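Local coordinates for monosaccharide ABC transporter substrate-binding protein, CUT2 family (Bradyrhizobium sp., PDB 4YHS) that probably binds a monosaccharide or related solute in the periplasm and delivers it to an ABC transporter of the CUT2 family, at residues E53-H67 and K85-Y99. Residues are numbered along the deposited sequence; the frame is centred on the assembly and turned at random.
Sequences EKASKPWKLCVSFPH and KRLGVKMNLVEAGGY
Lys54 and Ala55 together grip the end of the helix that closes at Leu87: the Lys54 chain, bent at chi2 (-67°), brings NZ to Arg86 O at 3.0 Å from above its carbonyl plane, while Ala55 N meets a lone pair of Leu87 O in plane. Gly88, with positive phi, completes the Schellman motif there. Beside it Val89 CG1 presses on Ala55 CB at 3.4 Å, tighter than usual, and comes to the Trp59 ring at its edge. Lys90 then curls back, its NZ donating to Pro58 O at 2.6 Å; Pro58 is the centre of an inverse gamma turn. From here strands 60-65 and 90-95 run parallel: the N-H groups of Leu61, Val63 and Phe65 go to Lys90 O, Asn92 O and Val94 O, and their carbonyl oxygens accept from Asn92 N, Val94 N and Ala96 N. On the Leu61, Val63 and Phe65 face, Leu93 CD1 touches Val63 CG1 and sits over the centre of the Phe65 ring, 3.9 Å from its centroid, a CH-pi contact. A serine in place of Phe65 would probably leave this methyl without its aromatic cover and open a gap beside Val76. Past the strands Pro66 O accepts Gly98 N at 2.9 Å, and Pro66 CB lies over one face of the Tyr99 ring, whose side chain is about 5 Å from a bound Bis-Tris, probably from the crystallisation liquor, and whose hydroxyl is hydrogen-bonded to Asn149. Strand 60-65, helix 71-87 and strand 90-95 make a right-handed beta-alpha-beta crossover of the periplasmic binding protein fold: helices 71-87 and 299-314 pack on the Leu61 face, helix 102-115 covers the other and holds Cys62 by disulfide to Cys112, and strand 119-122 continues the sheet beyond strand 60-65.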
loop_
_atom_site.group_PDB
_atom_site.type_symbol
_atom_site.label_atom_id
_atom_site.label_comp_id
_atom_site.label_asym_id
_atom_site.label_seq_id
_atom_site.Cartn_x
_atom_site.Cartn_y
_atom_site.Cartn_z
ATOM N N GLU A 53 -17.748 16.155 -6.113
ATOM C CA GLU A 53 -18.113 16.958 -4.953
ATOM C C GLU A 53 -19.125 16.253 -4.055
ATOM O O GLU A 53 -18.981 16.254 -2.831
ATOM C CB GLU A 53 -18.662 18.329 -5.407
ATOM C CG GLU A 53 -17.555 19.283 -5.840
ATOM C CD GLU A 53 -16.515 19.496 -4.744
ATOM O OE1 GLU A 53 -16.844 20.171 -3.746
ATOM O OE2 GLU A 53 -15.381 18.968 -4.863
ATOM N N LYS A 54 -20.133 15.640 -4.672
ATOM C CA LYS A 54 -21.196 14.939 -3.957
ATOM C C LYS A 54 -21.784 13.835 -4.821
ATOM O O LYS A 54 -21.767 13.938 -6.050
ATOM C CB LYS A 54 -22.327 15.903 -3.564
ATOM C CG LYS A 54 -22.141 16.627 -2.229
ATOM C CD LYS A 54 -22.210 15.679 -1.045
ATOM C CE LYS A 54 -22.135 16.424 0.273
ATOM N NZ LYS A 54 -22.306 15.495 1.424
ATOM N N ALA A 55 -22.325 12.798 -4.184
ATOM C CA ALA A 55 -23.187 11.848 -4.875
ATOM C C ALA A 55 -24.559 12.468 -5.075
ATOM O O ALA A 55 -24.955 13.362 -4.327
ATOM C CB ALA A 55 -23.306 10.560 -4.091
ATOM N N SER A 56 -25.287 11.975 -6.071
ATOM C CA SER A 56 -26.632 12.460 -6.385
ATOM C C SER A 56 -27.687 11.730 -5.582
ATOM O O SER A 56 -28.858 12.119 -5.559
ATOM C CB SER A 56 -26.918 12.269 -7.860
ATOM O OG SER A 56 -26.925 10.883 -8.159
ATOM N N LYS A 57 -27.294 10.636 -4.951
ATOM C CA LYS A 57 -28.225 9.893 -4.131
ATOM C C LYS A 57 -27.420 9.068 -3.168
ATOM O O LYS A 57 -26.225 8.907 -3.379
ATOM C CB LYS A 57 -29.149 9.014 -4.975
ATOM C CG LYS A 57 -28.497 7.865 -5.725
ATOM C CD LYS A 57 -29.586 6.863 -6.185
ATOM C CE LYS A 57 -29.744 5.690 -5.194
ATOM N NZ LYS A 57 -30.728 4.642 -5.613
ATOM N N PRO A 58 -28.060 8.558 -2.106
ATOM C CA PRO A 58 -27.314 7.803 -1.096
ATOM C C PRO A 58 -27.067 6.362 -1.542
ATOM O O PRO A 58 -27.626 5.401 -0.985
ATOM C CB PRO A 58 -28.220 7.877 0.146
ATOM C CG PRO A 58 -29.416 8.714 -0.246
ATOM C CD PRO A 58 -29.472 8.731 -1.723
ATOM N N TRP A 59 -26.201 6.212 -2.540
ATOM C CA TRP A 59 -25.830 4.890 -3.028
ATOM C C TRP A 59 -25.433 3.977 -1.870
ATOM O O TRP A 59 -24.813 4.417 -0.909
ATOM C CB TRP A 59 -24.676 4.989 -4.025
ATOM C CG TRP A 59 -24.988 5.855 -5.211
ATOM C CD1 TRP A 59 -24.517 7.113 -5.466
ATOM C CD2 TRP A 59 -25.851 5.519 -6.290
ATOM N NE1 TRP A 59 -25.035 7.585 -6.645
ATOM C CE2 TRP A 59 -25.870 6.629 -7.169
ATOM C CE3 TRP A 59 -26.624 4.399 -6.591
ATOM C CZ2 TRP A 59 -26.606 6.633 -8.335
ATOM C CZ3 TRP A 59 -27.362 4.404 -7.758
ATOM C CH2 TRP A 59 -27.352 5.516 -8.616
ATOM N N LYS A 60 -25.839 2.716 -1.950
ATOM C CA LYS A 60 -25.366 1.695 -1.017
ATOM C C LYS A 60 -24.126 0.974 -1.535
ATOM O O LYS A 60 -24.155 0.389 -2.615
ATOM C CB LYS A 60 -26.457 0.663 -0.761
ATOM C CG LYS A 60 -27.621 1.165 0.091
ATOM C CD LYS A 60 -28.563 0.009 0.526
ATOM C CE LYS A 60 -27.886 -1.087 1.379
ATOM N NZ LYS A 60 -27.922 -0.814 2.851
ATOM N N LEU A 61 -23.051 0.998 -0.748
ATOM C CA LEU A 61 -21.787 0.387 -1.143
ATOM C C LEU A 61 -21.445 -0.721 -0.176
ATOM O O LEU A 61 -21.279 -0.467 1.018
ATOM C CB LEU A 61 -20.629 1.394 -1.139
ATOM C CG LEU A 61 -20.809 2.671 -1.972
ATOM C CD1 LEU A 61 -19.564 3.523 -1.901
ATOM C CD2 LEU A 61 -21.175 2.351 -3.410
ATOM N N CYS A 62 -21.344 -1.941 -0.685
ATOM C CA CYS A 62 -20.856 -3.055 0.133
ATOM C C CYS A 62 -19.342 -3.051 0.033
ATOM O O CYS A 62 -18.801 -3.020 -1.083
ATOM C CB CYS A 62 -21.443 -4.393 -0.329
ATOM S SG CYS A 62 -20.641 -5.810 0.440
ATOM N N VAL A 63 -18.651 -3.053 1.179
ATOM C CA VAL A 63 -17.190 -3.045 1.185
ATOM C C VAL A 63 -16.725 -4.298 1.925
ATOM O O VAL A 63 -17.058 -4.491 3.089
ATOM C CB VAL A 63 -16.601 -1.774 1.846
ATOM C CG1 VAL A 63 -15.068 -1.747 1.659
ATOM C CG2 VAL A 63 -17.229 -0.540 1.227
ATOM N N SER A 64 -15.940 -5.126 1.233
ATOM C CA SER A 64 -15.442 -6.407 1.764
ATOM C C SER A 64 -13.923 -6.382 1.951
ATOM O O SER A 64 -13.163 -6.200 0.987
ATOM C CB SER A 64 -15.858 -7.539 0.816
ATOM O OG SER A 64 -15.212 -8.766 1.110
ATOM N N PHE A 65 -13.502 -6.495 3.210
ATOM C CA PHE A 65 -12.098 -6.436 3.600
ATOM C C PHE A 65 -11.600 -7.828 3.931
ATOM O O PHE A 65 -12.387 -8.687 4.358
ATOM C CB PHE A 65 -11.916 -5.556 4.831
ATOM C CG PHE A 65 -11.654 -4.088 4.539
ATOM C CD1 PHE A 65 -12.037 -3.498 3.369
ATOM C CD2 PHE A 65 -11.004 -3.308 5.502
ATOM C CE1 PHE A 65 -11.763 -2.118 3.153
ATOM C CE2 PHE A 65 -10.745 -1.980 5.304
ATOM C CZ PHE A 65 -11.108 -1.376 4.152
ATOM N N PRO A 66 -10.298 -8.073 3.739
ATOM C CA PRO A 66 -9.720 -9.364 4.139
ATOM C C PRO A 66 -9.735 -9.575 5.657
ATOM O O PRO A 66 -9.869 -10.716 6.128
ATOM C CB PRO A 66 -8.284 -9.275 3.614
ATOM C CG PRO A 66 -7.994 -7.805 3.564
ATOM C CD PRO A 66 -9.290 -7.152 3.199
ATOM N N HIS A 67 -9.618 -8.475 6.399
ATOM C CA HIS A 67 -9.494 -8.480 7.856
ATOM C C HIS A 67 -9.415 -7.022 8.318
ATOM O O HIS A 67 -9.397 -6.102 7.493
ATOM C CB HIS A 67 -8.264 -9.272 8.308
ATOM C CG HIS A 67 -6.950 -8.675 7.890
ATOM N ND1 HIS A 67 -6.434 -7.524 8.447
ATOM C CD2 HIS A 67 -6.044 -9.085 6.968
ATOM C CE1 HIS A 67 -5.265 -7.248 7.888
ATOM N NE2 HIS A 67 -5.003 -8.187 6.993
ATOM N N LYS A 85 -18.800 9.256 3.774
ATOM C CA LYS A 85 -19.405 10.390 4.466
ATOM C C LYS A 85 -19.350 11.679 3.630
ATOM O O LYS A 85 -20.353 12.386 3.518
ATOM C CB LYS A 85 -18.714 10.637 5.805
ATOM C CG LYS A 85 -19.516 10.225 7.031
ATOM C CD LYS A 85 -18.925 10.825 8.323
ATOM C CE LYS A 85 -17.492 10.332 8.560
ATOM N NZ LYS A 85 -16.884 10.802 9.850
ATOM N N ARG A 86 -18.193 11.976 3.036
ATOM C CA ARG A 86 -18.012 13.229 2.289
ATOM C C ARG A 86 -18.963 13.290 1.108
ATOM O O ARG A 86 -19.573 14.324 0.838
ATOM C CB ARG A 86 -16.575 13.350 1.780
ATOM C CG ARG A 86 -16.236 14.737 1.252
ATOM C CD ARG A 86 -14.827 14.793 0.689
ATOM N NE ARG A 86 -14.717 14.015 -0.548
ATOM C CZ ARG A 86 -15.221 14.386 -1.722
ATOM N NH1 ARG A 86 -15.071 13.607 -2.780
ATOM N NH2 ARG A 86 -15.874 15.535 -1.844
ATOM N N LEU A 87 -19.111 12.160 0.429
ATOM C CA LEU A 87 -19.934 12.094 -0.804
ATOM C C LEU A 87 -21.408 11.948 -0.500
ATOM O O LEU A 87 -22.257 12.212 -1.360
ATOM C CB LEU A 87 -19.479 10.932 -1.699
ATOM C CG LEU A 87 -18.149 11.148 -2.438
ATOM C CD1 LEU A 87 -17.721 9.873 -3.176
ATOM C CD2 LEU A 87 -18.237 12.329 -3.379
ATOM N N GLY A 88 -21.732 11.565 0.730
ATOM C CA GLY A 88 -23.129 11.352 1.098
ATOM C C GLY A 88 -23.685 9.973 0.772
ATOM O O GLY A 88 -24.880 9.841 0.475
ATOM N N VAL A 89 -22.856 8.934 0.845
ATOM C CA VAL A 89 -23.328 7.602 0.461
ATOM C C VAL A 89 -23.249 6.694 1.681
ATOM O O VAL A 89 -22.658 7.069 2.687
ATOM C CB VAL A 89 -22.528 7.032 -0.745
ATOM C CG1 VAL A 89 -22.782 7.893 -1.986
ATOM C CG2 VAL A 89 -21.032 6.914 -0.433
ATOM N N LYS A 90 -23.876 5.525 1.585
ATOM C CA LYS A 90 -23.986 4.577 2.696
ATOM C C LYS A 90 -23.085 3.394 2.495
ATOM O O LYS A 90 -23.293 2.593 1.588
ATOM C CB LYS A 90 -25.420 4.051 2.852
ATOM C CG LYS A 90 -26.526 5.106 2.972
ATOM C CD LYS A 90 -27.896 4.436 3.235
ATOM C CE LYS A 90 -29.030 4.983 2.344
ATOM N NZ LYS A 90 -29.063 4.397 0.957
HETATM N N MSE A 91 -22.095 3.283 3.364
HETATM C CA MSE A 91 -21.154 2.176 3.337
HETATM C C MSE A 91 -21.620 1.100 4.306
HETATM O O MSE A 91 -22.085 1.407 5.391
HETATM C CB MSE A 91 -19.744 2.657 3.719
HETATM C CG MSE A 91 -18.816 1.515 4.209
HETATM SE SE MSE A 91 -17.220 2.183 5.007
HETATM C CE MSE A 91 -18.018 2.489 6.763
ATOM N N ASN A 92 -21.505 -0.158 3.895
ATOM C CA ASN A 92 -21.724 -1.303 4.784
ATOM C C ASN A 92 -20.455 -2.134 4.649
ATOM O O ASN A 92 -20.234 -2.753 3.607
ATOM C CB ASN A 92 -22.997 -2.076 4.386
ATOM C CG ASN A 92 -22.955 -3.541 4.773
ATOM O OD1 ASN A 92 -22.634 -3.895 5.909
ATOM N ND2 ASN A 92 -23.296 -4.410 3.821
ATOM N N LEU A 93 -19.573 -2.080 5.653
ATOM C CA LEU A 93 -18.286 -2.761 5.535
ATOM C C LEU A 93 -18.297 -4.032 6.362
ATOM O O LEU A 93 -18.796 -4.028 7.493
ATOM C CB LEU A 93 -17.134 -1.868 5.985
ATOM C CG LEU A 93 -15.705 -2.402 5.748
ATOM C CD1 LEU A 93 -14.762 -1.252 5.456
ATOM C CD2 LEU A 93 -15.189 -3.202 6.962
ATOM N N VAL A 94 -17.810 -5.112 5.751
ATOM C CA VAL A 94 -17.650 -6.412 6.381
ATOM C C VAL A 94 -16.184 -6.853 6.210
ATOM O O VAL A 94 -15.508 -6.437 5.260
ATOM C CB VAL A 94 -18.639 -7.456 5.781
ATOM C CG1 VAL A 94 -20.076 -7.015 6.088
ATOM C CG2 VAL A 94 -18.434 -7.619 4.275
ATOM N N GLU A 95 -15.662 -7.622 7.169
ATOM C CA GLU A 95 -14.278 -8.120 7.086
ATOM C C GLU A 95 -14.233 -9.604 7.483
ATOM O O GLU A 95 -14.941 -10.042 8.408
ATOM C CB GLU A 95 -13.347 -7.280 7.954
ATOM C CG GLU A 95 -13.708 -7.268 9.414
ATOM C CD GLU A 95 -13.082 -8.379 10.192
ATOM O OE1 GLU A 95 -13.556 -8.573 11.314
ATOM O OE2 GLU A 95 -12.118 -9.052 9.707
ATOM N N ALA A 96 -13.397 -10.372 6.776
ATOM C CA ALA A 96 -13.496 -11.832 6.827
ATOM C C ALA A 96 -12.670 -12.452 7.941
ATOM O O ALA A 96 -12.766 -13.651 8.178
ATOM C CB ALA A 96 -13.091 -12.436 5.506
ATOM N N GLY A 97 -11.893 -11.637 8.629
ATOM C CA GLY A 97 -11.142 -12.090 9.777
ATOM C C GLY A 97 -9.744 -12.634 9.519
ATOM O O GLY A 97 -9.076 -13.044 10.449
ATOM N N GLY A 98 -9.258 -12.580 8.286
ATOM C CA GLY A 98 -7.909 -13.052 8.029
ATOM C C GLY A 98 -7.718 -13.578 6.629
ATOM O O GLY A 98 -8.683 -13.951 5.966
ATOM N N TYR A 99 -6.469 -13.612 6.177
ATOM C CA TYR A 99 -6.174 -14.107 4.838
ATOM C C TYR A 99 -6.346 -15.625 4.697
ATOM O O TYR A 99 -6.254 -16.163 3.591
ATOM C CB TYR A 99 -4.765 -13.671 4.427
ATOM C CG TYR A 99 -4.712 -12.266 3.847
ATOM C CD1 TYR A 99 -5.315 -11.978 2.630
ATOM C CD2 TYR A 99 -4.060 -11.240 4.514
ATOM C CE1 TYR A 99 -5.284 -10.694 2.102
ATOM C CE2 TYR A 99 -4.010 -9.937 3.987
ATOM C CZ TYR A 99 -4.632 -9.684 2.779
ATOM O OH TYR A 99 -4.626 -8.435 2.235
HETATM O O HOH W 1 -24.831 0.117 2.240
#